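Side-chain contacts in subtilisin-like protein (PDB 3ZXY), which probably cleaves peptide bonds as a serine endopeptidase of the subtilisin type, the chain here being the protease domain of the longer protein PatA: residues 106-111 with 216-221; 231-234 with 238-241; 244-249 with 273-278. The protein carries 1 engineered substitution. All coordinates share one frame; numbering follows the deposited sequence. Where two conformers were deposited one is given.

Interaction 1: residues 106-111 with 216-221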
ATOM      1  N   ALA A 106       9.508  -7.388   6.693  1.00 17.56           N
ATOM      2  CA  ALA A 106       8.910  -6.305   5.923  1.00 16.30           C
ATOM      3  C   ALA A 106       9.225  -4.957   6.563  1.00 15.81           C
ATOM      4  O   ALA A 106       9.177  -4.825   7.784  1.00 16.47           O
ATOM      5  CB  ALA A 106       7.390  -6.472   5.826  1.00 15.95           C
ATOM      6  N   HIS A 107       9.523  -3.961   5.731  1.00 15.01           N
ATOM      7  CA  HIS A 107       9.574  -2.556   6.161  1.00 14.41           C
ATOM      8  C   HIS A 107       8.235  -1.877   5.982  1.00 13.26           C
ATOM      9  O   HIS A 107       7.870  -0.989   6.751  1.00 13.10           O
ATOM     10  CB  HIS A 107      10.606  -1.776   5.349  1.00 14.69           C
ATOM     11  CG  HIS A 107      12.004  -2.217   5.583  1.00 15.90           C
ATOM     12  ND1 HIS A 107      12.639  -3.073   4.766  1.00 16.51           N
ATOM     13  CD2 HIS A 107      12.904  -1.877   6.579  1.00 16.68           C
ATOM     14  CE1 HIS A 107      13.871  -3.298   5.227  1.00 17.76           C
ATOM     15  NE2 HIS A 107      14.046  -2.561   6.339  1.00 17.81           N
ATOM     16  N   ILE A 108       7.521  -2.268   4.925  1.00 12.76           N
ATOM     17  CA  ILE A 108       6.238  -1.700   4.544  1.00 12.24           C
ATOM     18  C   ILE A 108       5.303  -2.867   4.278  1.00 12.08           C
ATOM     19  O   ILE A 108       5.717  -3.874   3.691  1.00 12.75           O
ATOM     20  CB  ILE A 108       6.353  -0.836   3.264  1.00 12.13           C
ATOM     21  CG1 ILE A 108       7.182   0.412   3.531  1.00 12.70           C
ATOM     22  CG2 ILE A 108       4.973  -0.449   2.711  1.00 11.42           C
ATOM     23  CD1 ILE A 108       7.791   0.983   2.269  1.00 13.58           C
ATOM     24  N   ILE A 109       4.069  -2.737   4.758  1.00 11.86           N
ATOM     25  CA  ILE A 109       3.002  -3.722   4.525  1.00 12.13           C
ATOM     26  C   ILE A 109       1.863  -2.982   3.827  1.00 11.68           C
ATOM     27  O   ILE A 109       1.257  -2.082   4.397  1.00 11.96           O
ATOM     28  CB  ILE A 109       2.532  -4.364   5.848  1.00 12.55           C
ATOM     29  CG1 ILE A 109       3.682  -5.134   6.496  1.00 13.78           C
ATOM     30  CG2 ILE A 109       1.341  -5.307   5.612  1.00 13.13           C
ATOM     31  CD1 ILE A 109       3.358  -5.717   7.863  1.00 14.63           C
ATOM     32  N   ASN A 110       1.614  -3.346   2.578  1.00 11.60           N
ATOM     33  CA  ASN A 110       0.509  -2.768   1.794  1.00 11.18           C
ATOM     34  C   ASN A 110      -0.738  -3.603   2.013  1.00 11.65           C
ATOM     35  O   ASN A 110      -0.738  -4.800   1.726  1.00 12.08           O
ATOM     36  CB  ASN A 110       0.884  -2.776   0.307  1.00 11.40           C
ATOM     37  CG  ASN A 110      -0.154  -2.106  -0.584  1.00 11.11           C
ATOM     38  OD1 ASN A 110       0.008  -0.943  -0.955  1.00 11.21           O
ATOM     39  ND2 ASN A 110      -1.247  -2.816  -0.910  1.00 11.34           N
ATOM     40  N   ILE A 111      -1.798  -2.975   2.510  1.00 11.66           N
ATOM     41  CA  ILE A 111      -3.099  -3.661   2.653  1.00 12.27           C
ATOM     42  C   ILE A 111      -4.159  -2.850   1.908  1.00 12.02           C
ATOM     43  O   ILE A 111      -4.736  -1.896   2.436  1.00 11.82           O
ATOM     44  CB  ILE A 111      -3.496  -3.839   4.123  1.00 13.28           C
ATOM     45  CG1 ILE A 111      -2.407  -4.594   4.888  1.00 14.97           C
ATOM     46  CG2 ILE A 111      -4.839  -4.561   4.232  1.00 14.05           C
ATOM     47  CD1 ILE A 111      -2.739  -4.865   6.342  1.00 16.33           C
ATOM     48  N   ILE A 216       0.498   2.950  -4.694  1.00 10.24           N
ATOM     49  CA  ILE A 216       1.287   4.086  -5.147  1.00 10.46           C
ATOM     50  C   ILE A 216       2.010   4.674  -3.945  1.00 10.13           C
ATOM     51  O   ILE A 216       3.216   4.959  -3.987  1.00 10.36           O
ATOM     52  CB  ILE A 216       0.433   5.137  -5.865  1.00 10.63           C
ATOM     53  CG1 ILE A 216      -0.109   4.543  -7.178  1.00 11.46           C
ATOM     54  CG2 ILE A 216       1.280   6.381  -6.165  1.00 10.94           C
ATOM     55  CD1 ILE A 216      -1.053   5.427  -7.931  1.00 12.35           C
ATOM     56  N   VAL A 217       1.286   4.871  -2.851  1.00  9.75           N
ATOM     57  CA  VAL A 217       1.907   5.366  -1.616  1.00  9.73           C
ATOM     58  C   VAL A 217       2.924   4.370  -1.050  1.00  9.97           C
ATOM     59  O   VAL A 217       4.012   4.768  -0.632  1.00 10.22           O
ATOM     60  CB  VAL A 217       0.832   5.747  -0.566  1.00  9.39           C
ATOM     61  CG1 VAL A 217       1.467   6.100   0.777  1.00 10.27           C
ATOM     62  CG2 VAL A 217      -0.052   6.878  -1.097  1.00 10.02           C
ATOM     63  N   SER A 218       2.613   3.073  -1.046  1.00 10.11           N
ATOM     64  CA  SER A 218       3.576   2.076  -0.571  1.00 10.53           C
ATOM     65  C   SER A 218       4.860   2.124  -1.396  1.00 10.48           C
ATOM     66  O   SER A 218       5.964   2.051  -0.847  1.00 11.41           O
ATOM     67  CB  SER A 218       2.976   0.694  -0.652  1.00 10.95           C
ATOM     68  OG  SER A 218       1.925   0.591   0.297  1.00 11.30           O
ATOM     69  N   GLY A 219       4.708   2.254  -2.709  1.00 10.68           N
ATOM     70  CA  GLY A 219       5.869   2.370  -3.598  1.00 10.88           C
ATOM     71  C   GLY A 219       6.721   3.589  -3.314  1.00 10.73           C
ATOM     72  O   GLY A 219       7.967   3.490  -3.217  1.00 10.78           O
ATOM     73  N   VAL A 220       6.065   4.742  -3.163  1.00 10.53           N
ATOM     74  CA  VAL A 220       6.791   5.971  -2.835  1.00 10.42           C
ATOM     75  C   VAL A 220       7.489   5.836  -1.476  1.00 10.25           C
ATOM     76  O   VAL A 220       8.658   6.247  -1.320  1.00 10.27           O
ATOM     77  CB  VAL A 220       5.872   7.199  -2.892  1.00 10.24           C
ATOM     78  CG1 VAL A 220       6.593   8.425  -2.323  1.00 11.12           C
ATOM     79  CG2 VAL A 220       5.410   7.434  -4.327  1.00 10.97           C
ATOM     80  N   ALA A 221       6.803   5.264  -0.488  1.00  9.93           N
ATOM     81  CA  ALA A 221       7.402   5.019   0.833  1.00  9.79           C
ATOM     82  C   ALA A 221       8.648   4.157   0.697  1.00 10.28           C
ATOM     83  O   ALA A 221       9.655   4.404   1.357  1.00 10.14           O
ATOM     84  CB  ALA A 221       6.394   4.388   1.807  1.00 10.10           C
TER

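Interaction 2: residues 231-234 with 238-241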
ATOM      1  N   ARG A 231      21.741   7.256   1.878  1.00 18.57           N
ATOM      2  CA  ARG A 231      22.333   8.300   2.712  1.00 19.12           C
ATOM      3  C   ARG A 231      23.092   7.760   3.919  1.00 20.68           C
ATOM      4  O   ARG A 231      23.708   8.519   4.657  1.00 22.43           O
ATOM      5  CB  ARG A 231      21.266   9.283   3.176  1.00 18.09           C
ATOM      6  CG  ARG A 231      20.592  10.012   2.025  1.00 17.31           C
ATOM      7  CD  ARG A 231      19.416  10.818   2.542  1.00 16.44           C
ATOM      8  NE  ARG A 231      19.853  11.999   3.289  1.00 16.56           N
ATOM      9  CZ  ARG A 231      20.124  13.187   2.745  1.00 16.75           C
ATOM     10  NH1 ARG A 231      20.039  13.350   1.431  1.00 16.67           N
ATOM     11  NH2 ARG A 231      20.491  14.211   3.513  1.00 17.06           N
ATOM     12  N   GLY A 232      23.069   6.448   4.113  1.00 21.42           N
ATOM     13  CA  GLY A 232      23.752   5.826   5.238  1.00 23.31           C
ATOM     14  C   GLY A 232      22.938   5.794   6.514  1.00 24.40           C
ATOM     15  O   GLY A 232      23.491   5.529   7.586  1.00 25.93           O
ATOM     16  N   GLU A 233      21.622   6.010   6.385  1.00 24.00           N
ATOM     17  CA  GLU A 233      20.705   6.034   7.515  1.00 25.50           C
ATOM     18  C   GLU A 233      20.115   4.639   7.672  1.00 25.07           C
ATOM     19  O   GLU A 233      19.957   3.915   6.689  1.00 24.94           O
ATOM     20  CB  GLU A 233      19.521   6.971   7.272  1.00 26.95           C
ATOM     21  CG  GLU A 233      19.761   8.471   7.257  1.00 29.08           C
ATOM     22  CD  GLU A 233      18.449   9.254   7.096  1.00 30.63           C
ATOM     23  OE1 GLU A 233      17.413   8.879   7.697  1.00 32.33           O
ATOM     24  OE2 GLU A 233      18.431  10.272   6.367  1.00 33.11           O
ATOM     25  N   THR A 234      19.732   4.298   8.893  1.00 24.75           N
ATOM     26  CA  THR A 234      18.914   3.121   9.133  1.00 24.09           C
ATOM     27  C   THR A 234      17.518   3.394   8.565  1.00 21.40           C
ATOM     28  O   THR A 234      16.961   4.444   8.825  1.00 21.43           O
ATOM     29  CB  THR A 234      18.780   2.840  10.636  1.00 25.62           C
ATOM     30  OG1 THR A 234      20.082   2.752  11.221  1.00 27.71           O
ATOM     31  CG2 THR A 234      18.028   1.536  10.870  1.00 26.28           C
ATOM     32  N   GLN A 238       8.404   4.630  10.093  1.00 13.41           N
ATOM     33  CA  GLN A 238       7.532   5.616  10.725  1.00 14.16           C
ATOM     34  C   GLN A 238       7.960   7.050  10.422  1.00 13.44           C
ATOM     35  O   GLN A 238       7.127   7.935  10.313  1.00 12.84           O
ATOM     36  CB  GLN A 238       7.372   5.370  12.225  1.00 16.63           C
ATOM     37  CG  GLN A 238       6.392   4.240  12.540  1.00 18.24           C
ATOM     38  CD  GLN A 238       4.953   4.554  12.106  1.00 19.44           C
ATOM     39  OE1 GLN A 238       4.471   5.676  12.279  1.00 22.55           O
ATOM     40  NE2 GLN A 238       4.276   3.569  11.541  1.00 21.82           N
ATOM     41  N   LYS A 239       9.247   7.284  10.243  1.00 13.53           N
ATOM     42  CA  LYS A 239       9.709   8.601   9.806  1.00 13.92           C
ATOM     43  C   LYS A 239       9.231   8.891   8.390  1.00 12.22           C
ATOM     44  O   LYS A 239       8.855  10.032   8.067  1.00 11.67           O
ATOM     45  CB  LYS A 239      11.242   8.701   9.861  1.00 15.68           C
ATOM     46  CG  LYS A 239      11.773  10.080   9.482  1.00 18.16           C
ATOM     47  CD  LYS A 239      13.273  10.158   9.688  1.00 22.29           C
ATOM     48  CE  LYS A 239      13.810  11.579   9.503  1.00 24.79           C
ATOM     49  NZ  LYS A 239      15.300  11.572   9.428  1.00 30.01           N
ATOM     50  N   VAL A 240       9.260   7.878   7.525  1.00 11.32           N
ATOM     51  CA  VAL A 240       8.781   8.059   6.165  1.00 11.09           C
ATOM     52  C   VAL A 240       7.291   8.415   6.155  1.00 10.58           C
ATOM     53  O   VAL A 240       6.854   9.300   5.404  1.00 10.37           O
ATOM     54  CB  VAL A 240       9.106   6.828   5.301  1.00 11.10           C
ATOM     55  CG1 VAL A 240       8.268   6.827   4.025  1.00 11.39           C
ATOM     56  CG2 VAL A 240      10.617   6.759   5.023  1.00 11.96           C
ATOM     57  N   ARG A 241       6.503   7.761   7.000  1.00 10.95           N
ATOM     58  CA  ARG A 241       5.113   8.173   7.172  1.00 10.90           C
ATOM     59  C   ARG A 241       4.988   9.653   7.542  1.00 10.88           C
ATOM     60  O   ARG A 241       4.174  10.387   6.989  1.00 10.57           O
ATOM     61  CB  ARG A 241       4.441   7.321   8.243  1.00 11.99           C
ATOM     62  CG  ARG A 241       2.997   7.683   8.538  1.00 12.69           C
ATOM     63  CD  ARG A 241       2.496   6.752   9.617  1.00 14.20           C
ATOM     64  NE  ARG A 241       1.192   7.016  10.143  1.00 15.75           N
ATOM     65  CZ  ARG A 241       0.907   7.717  11.231  1.00 16.34           C
ATOM     66  NH1 ARG A 241       1.837   8.376  11.934  1.00 17.64           N
ATOM     67  NH2 ARG A 241      -0.357   7.772  11.619  1.00 17.53           N
TER
HETATM   68  O   HOH W   1      16.624  12.792   6.474  1.00 37.88           O

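Interaction 3: residues 244-249 with 273-278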
ATOM      1  N   LEU A 244       5.743  11.899   4.572  1.00 10.15           N
ATOM      2  CA  LEU A 244       4.654  11.899   3.610  1.00 10.07           C
ATOM      3  C   LEU A 244       3.494  12.749   4.100  1.00 10.38           C
ATOM      4  O   LEU A 244       2.876  13.497   3.320  1.00 11.16           O
ATOM      5  CB  LEU A 244       4.210  10.457   3.318  1.00  9.74           C
ATOM      6  CG  LEU A 244       5.178   9.667   2.437  1.00  9.66           C
ATOM      7  CD1 LEU A 244       4.884   8.163   2.466  1.00  9.89           C
ATOM      8  CD2 LEU A 244       5.144  10.213   1.008  1.00 10.15           C
ATOM      9  N   LEU A 245       3.153  12.629   5.377  1.00 10.75           N
ATOM     10  CA  LEU A 245       2.087  13.429   5.948  1.00 11.30           C
ATOM     11  C   LEU A 245       2.445  14.912   6.012  1.00 11.70           C
ATOM     12  O   LEU A 245       1.616  15.767   5.710  1.00 12.79           O
ATOM     13  CB  LEU A 245       1.692  12.903   7.339  1.00 11.87           C
ATOM     14  CG  LEU A 245       1.010  11.543   7.360  1.00 11.96           C
ATOM     15  CD1 LEU A 245       0.928  11.062   8.803  1.00 12.88           C
ATOM     16  CD2 LEU A 245      -0.376  11.608   6.734  1.00 12.67           C
ATOM     17  N   GLN A 246       3.684  15.234   6.382  1.00 11.41           N
ATOM     18  CA  GLN A 246       4.077  16.633   6.521  1.00 11.91           C
ATOM     19  C   GLN A 246       4.143  17.377   5.197  1.00 12.13           C
ATOM     20  O   GLN A 246       3.789  18.558   5.122  1.00 13.05           O
ATOM     21  CB  GLN A 246       5.432  16.741   7.212  1.00 12.20           C
ATOM     22  CG  GLN A 246       5.831  18.184   7.426  1.00 13.15           C
ATOM     23  CD  GLN A 246       6.792  18.375   8.566  1.00 14.15           C
ATOM     24  OE1 GLN A 246       7.862  18.960   8.390  1.00 15.03           O
ATOM     25  NE2 GLN A 246       6.389  17.947   9.763  1.00 14.95           N
ATOM     26  N   SER A 247       4.591  16.676   4.162  1.00 11.30           N
ATOM     27  CA  SER A 247       4.754  17.263   2.844  1.00 11.72           C
ATOM     28  C   SER A 247       3.468  17.247   2.013  1.00 12.17           C
ATOM     29  O   SER A 247       3.406  17.892   0.972  1.00 12.31           O
ATOM     30  CB  SER A 247       5.883  16.574   2.077  1.00 11.40           C
ATOM     31  OG  SER A 247       5.622  15.196   1.880  1.00 11.41           O
ATOM     32  N   ALA A 248       2.417  16.592   2.498  1.00 12.08           N
ATOM     33  CA  ALA A 248       1.174  16.529   1.738  1.00 12.96           C
ATOM     34  C   ALA A 248       0.630  17.938   1.447  1.00 14.13           C
ATOM     35  O   ALA A 248       0.717  18.865   2.280  1.00 15.28           O
ATOM     36  CB  ALA A 248       0.134  15.712   2.504  1.00 12.77           C
ATOM     37  N   LEU A 249       0.066  18.113   0.257  1.00 15.39           N
ATOM     38  CA  LEU A 249      -0.362  19.428  -0.203  1.00 17.89           C
ATOM     39  C   LEU A 249      -1.850  19.676  -0.001  1.00 19.64           C
ATOM     40  O   LEU A 249      -2.662  18.796  -0.228  1.00 17.71           O
ATOM     41  CB  LEU A 249      -0.040  19.573  -1.682  1.00 19.00           C
ATOM     42  CG  LEU A 249       1.447  19.624  -2.018  1.00 19.90           C
ATOM     43  CD1 LEU A 249       1.652  19.242  -3.480  1.00 20.90           C
ATOM     44  CD2 LEU A 249       1.991  21.001  -1.678  1.00 21.47           C
ATOM     45  N   PHE A 273      10.698  14.103  -0.677  1.00 11.61           N
ATOM     46  CA  PHE A 273      12.126  13.909  -0.893  1.00 12.32           C
ATOM     47  C   PHE A 273      12.902  15.136  -0.435  1.00 12.73           C
ATOM     48  O   PHE A 273      13.952  15.002   0.181  1.00 12.72           O
ATOM     49  CB  PHE A 273      12.424  13.576  -2.347  1.00 13.11           C
ATOM     50  CG  PHE A 273      12.391  12.100  -2.627  1.00 13.49           C
ATOM     51  CD1 PHE A 273      11.211  11.461  -2.956  1.00 14.23           C
ATOM     52  CD2 PHE A 273      13.566  11.349  -2.574  1.00 14.49           C
ATOM     53  CE1 PHE A 273      11.193  10.094  -3.211  1.00 14.21           C
ATOM     54  CE2 PHE A 273      13.550   9.995  -2.838  1.00 14.80           C
ATOM     55  CZ  PHE A 273      12.365   9.374  -3.148  1.00 14.48           C
ATOM     56  N   THR A 274      12.408  16.328  -0.748  1.00 13.09           N
ATOM     57  CA  THR A 274      13.118  17.558  -0.333  1.00 13.98           C
ATOM     58  C   THR A 274      13.261  17.625   1.189  1.00 13.58           C
ATOM     59  O   THR A 274      14.304  18.018   1.710  1.00 13.65           O
ATOM     60  CB  THR A 274      12.393  18.795  -0.878  1.00 15.04           C
ATOM     61  OG1 THR A 274      12.494  18.760  -2.310  1.00 16.42           O
ATOM     62  CG2 THR A 274      13.031  20.114  -0.359  1.00 16.50           C
ATOM     63  N   LEU A 275      12.209  17.249   1.902  1.00 13.16           N
ATOM     64  CA  LEU A 275      12.240  17.259   3.371  0.50 13.31           C
ATOM     65  C   LEU A 275      13.212  16.223   3.900  1.00 13.21           C
ATOM     66  O   LEU A 275      13.972  16.503   4.806  1.00 13.61           O
ATOM     67  CB  LEU A 275      10.871  17.006   4.010  0.50 13.37           C
ATOM     68  CG  LEU A 275       9.956  18.198   4.219  0.50 13.87           C
ATOM     69  CD1 LEU A 275       8.710  17.716   4.948  0.50 13.53           C
ATOM     70  CD2 LEU A 275      10.657  19.321   4.974  0.50 14.75           C
ATOM     71  N   LEU A 276      13.206  15.031   3.321  1.00 12.73           N
ATOM     72  CA  LEU A 276      14.151  13.988   3.719  1.00 13.06           C
ATOM     73  C   LEU A 276      15.583  14.459   3.492  1.00 13.65           C
ATOM     74  O   LEU A 276      16.431  14.327   4.378  1.00 14.27           O
ATOM     75  CB  LEU A 276      13.857  12.696   2.938  1.00 13.45           C
ATOM     76  CG  LEU A 276      14.607  11.436   3.337  1.00 14.46           C
ATOM     77  CD1 LEU A 276      13.857  10.241   2.728  1.00 15.01           C
ATOM     78  CD2 LEU A 276      16.032  11.494   2.874  1.00 16.36           C
ATOM     79  N   LYS A 277      15.834  15.036   2.325  1.00 13.62           N
ATOM     80  CA  LYS A 277      17.186  15.422   1.959  1.00 14.48           C
ATOM     81  C   LYS A 277      17.709  16.575   2.803  1.00 14.22           C
ATOM     82  O   LYS A 277      18.910  16.651   3.082  1.00 14.53           O
ATOM     83  CB  LYS A 277      17.271  15.772   0.472  1.00 16.06           C
ATOM     84  CG  LYS A 277      17.131  14.519  -0.363  1.00 17.60           C
ATOM     85  CD  LYS A 277      16.761  14.832  -1.805  1.00 19.55           C
ATOM     86  CE  LYS A 277      17.923  15.305  -2.640  1.00 22.51           C
ATOM     87  NZ  LYS A 277      17.526  15.158  -4.067  1.00 25.42           N
ATOM     88  N   GLY A 278      16.824  17.488   3.206  1.00 13.41           N
ATOM     89  CA  GLY A 278      17.236  18.639   3.993  1.00 13.84           C
ATOM     90  C   GLY A 278      17.435  18.360   5.476  1.00 13.84           C
ATOM     91  O   GLY A 278      18.197  19.092   6.142  1.00 14.11           O
TER

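Interaction 1: residues 106-111 with 216-221
Ser218 OG donates a hydrogen bond to Asn110 OD1 at 2.8 Å, a side-chain-to-side-chain bond that joins helix 210-230 to strand 108-111. The hydroxyl lies in the carbonyl plane of the amide, on a lone pair, with a C=O...donor angle of 119°. Beside it the contact turns apolar. Ile108 CD1 comes up against Ala221, 3.7 Å from its CB, and also reaches the helix backbone, with Ile108 CD1 3.8 Å from Ser218 O. The other branch, Ile108 CG2, flanks the serine at 4.0 Å from Ser218 OG, so one methyl, CG2, lies beside the polar pair.

Asn110 extends from the strand with CG anti to the backbone N (chi1 -176°), which brings the amide alongside the serine. Its rotation is set from two sides: OD1 accepts from Ser218, while ND2 bonds to Ser112 OG. Thr214 O, one turn back in the helix, is a weak competing acceptor for the Ser218 hydroxyl. With alanine substituted for Asn110, Ser218 OG would probably lose its stronger partner in a buried place and be left with the weak bond to Thr214.

The Asn110 side chain is about 5 Å from that of Asp16 and about 7 Å from that of His51, both predicted members of the charge relay; the third position, Ala211, is an engineered replacement at the start of helix 210-230. Strand and helix segments run nearly antiparallel (172°), their axes 8.9 Å apart. This is the three-layer subtilisin fold: Ile108 and Asn110 point to helix 210-230, Ile109 and Ile111 turn away to helix 91-103, and strands 11-16 and 139-143 flank strand 108-111 in the parallel sheet.

Interaction 2: residues 231-234 with 238-241
Glu233 and Lys239 meet through their charged ends, across the short connection from helix 210-230 to helix 237-247. The direct ionic contact is a long salt bridge, with Glu233 OE1 3.8 Å from Lys239 NZ. The two side chains cross at about a right angle, so only the terminal groups approach. Lys239 is extended throughout, with CG anti to the backbone N (chi1 -177°), and this full length carries the ammonium from the helix across to the loop.

A water supplies a second, indirect path. It donates to Glu233 OE2 at 3.1 Å and accepts only a weak hydrogen bond from Lys239 NZ, at 3.5 Å. The carboxylate thus divides its work: OE1 faces the lysine directly, while OE2 takes the water.

OE2 also meets a second positive charge, in another long salt bridge, with Arg231 NE 3.8 Å from Glu233 OE2. Glu233 therefore stands between two cations of its own chain, which is likely to stabilise its charged form. Both salt bridges are long and the lysine-water bond is weak, and all lie at the surface, so each is likely to be modest in strength.

Other contacts hold the ends of the connection: the Asp236 side chain, through OD1, accepts a hydrogen bond from Lys239 N in the first turn of helix 237-247, and Glu233 also packs on Gln228 of the preceding helix. Gly232 has a positive phi (85°), at which a CB would press on the carbonyl O of Arg231. With this phi and two bonds back into the last turn, the helix end forms a Schellman motif, the classic helix ending, here followed by a three-residue salt-bridge network that spans the loop between consecutive helices.

Interaction 3: residues 244-249 with 273-278
Leu275 reaches across to Gln246 and Ser247, packing helix 269-278 against the last turn of helix 237-247 in the C-terminal helical part of this subtilisin-like domain. The apolar contact is carried by one methyl group. Leu275 CD1 lies 3.8 Å from Gln246 CG, and the CB and CD of the same glutamine are only slightly farther off, so the methyl rests on the side of the chain. The two side chains cross at about a right angle. The CB of Leu275 is directed toward helix 237-247, and its CD1 makes the contact; Gln246, with CG anti to its backbone N (chi1 -177°) and an extended chain, presents its methylene groups to it. Leu275 was deposited in two conformers; the account holds for one of them, and the contact may be looser than a single position suggests.

Polar atoms take part differently. Gln246 OE1 also touches Leu275 CD1, at 3.8 Å, without any hydrogen bond between the segments. The amide end is instead tied by NE2 to Ser282 OXT, the chain terminus, while Met281 packs on the same glutamine.

Backbone and neighbouring contacts surround the pair. The closest CA atoms, those of Ser247 and Leu275, are 7.5 Å apart. Ser247 O accepts from Asn268 ND2, just before helix 269-278 begins, and Ala272 of that helix touches the Ser247 side chain. Leu244, Phe273 and Leu276 turn to Leu224 of helix 210-230 beneath the pair. Ser247 OG, set between its own N and carbonyl carbon (chi1 61°), bonds back to Leu243 O, which leaves Ser247 CB to meet Leu275 CD1 at 4.2 Å.

Interaction 1 is core: a buried strand-to-helix contact built on one side-chain hydrogen bond flanked by apolar packing. Interaction 2 lies at the surface, where long salt bridges and a water take over, and interaction 3 is intermediate, a leucine modelled in two conformers, packed on a partly exposed glutamine and a buried serine. Helix 237-247 serves both 2 and 3, and it packs back on interaction 1: Ala221 CA meets Val240 CG1 at 3.8 Å, and Val220 CG1 meets Leu244 CD2 at 4.0 Å. Arg231 of interaction 2 reaches helix 269-278 of interaction 3, its CD 3.5 Å from Leu276 CD2. Only interaction 1 lies near the predicted charge relay.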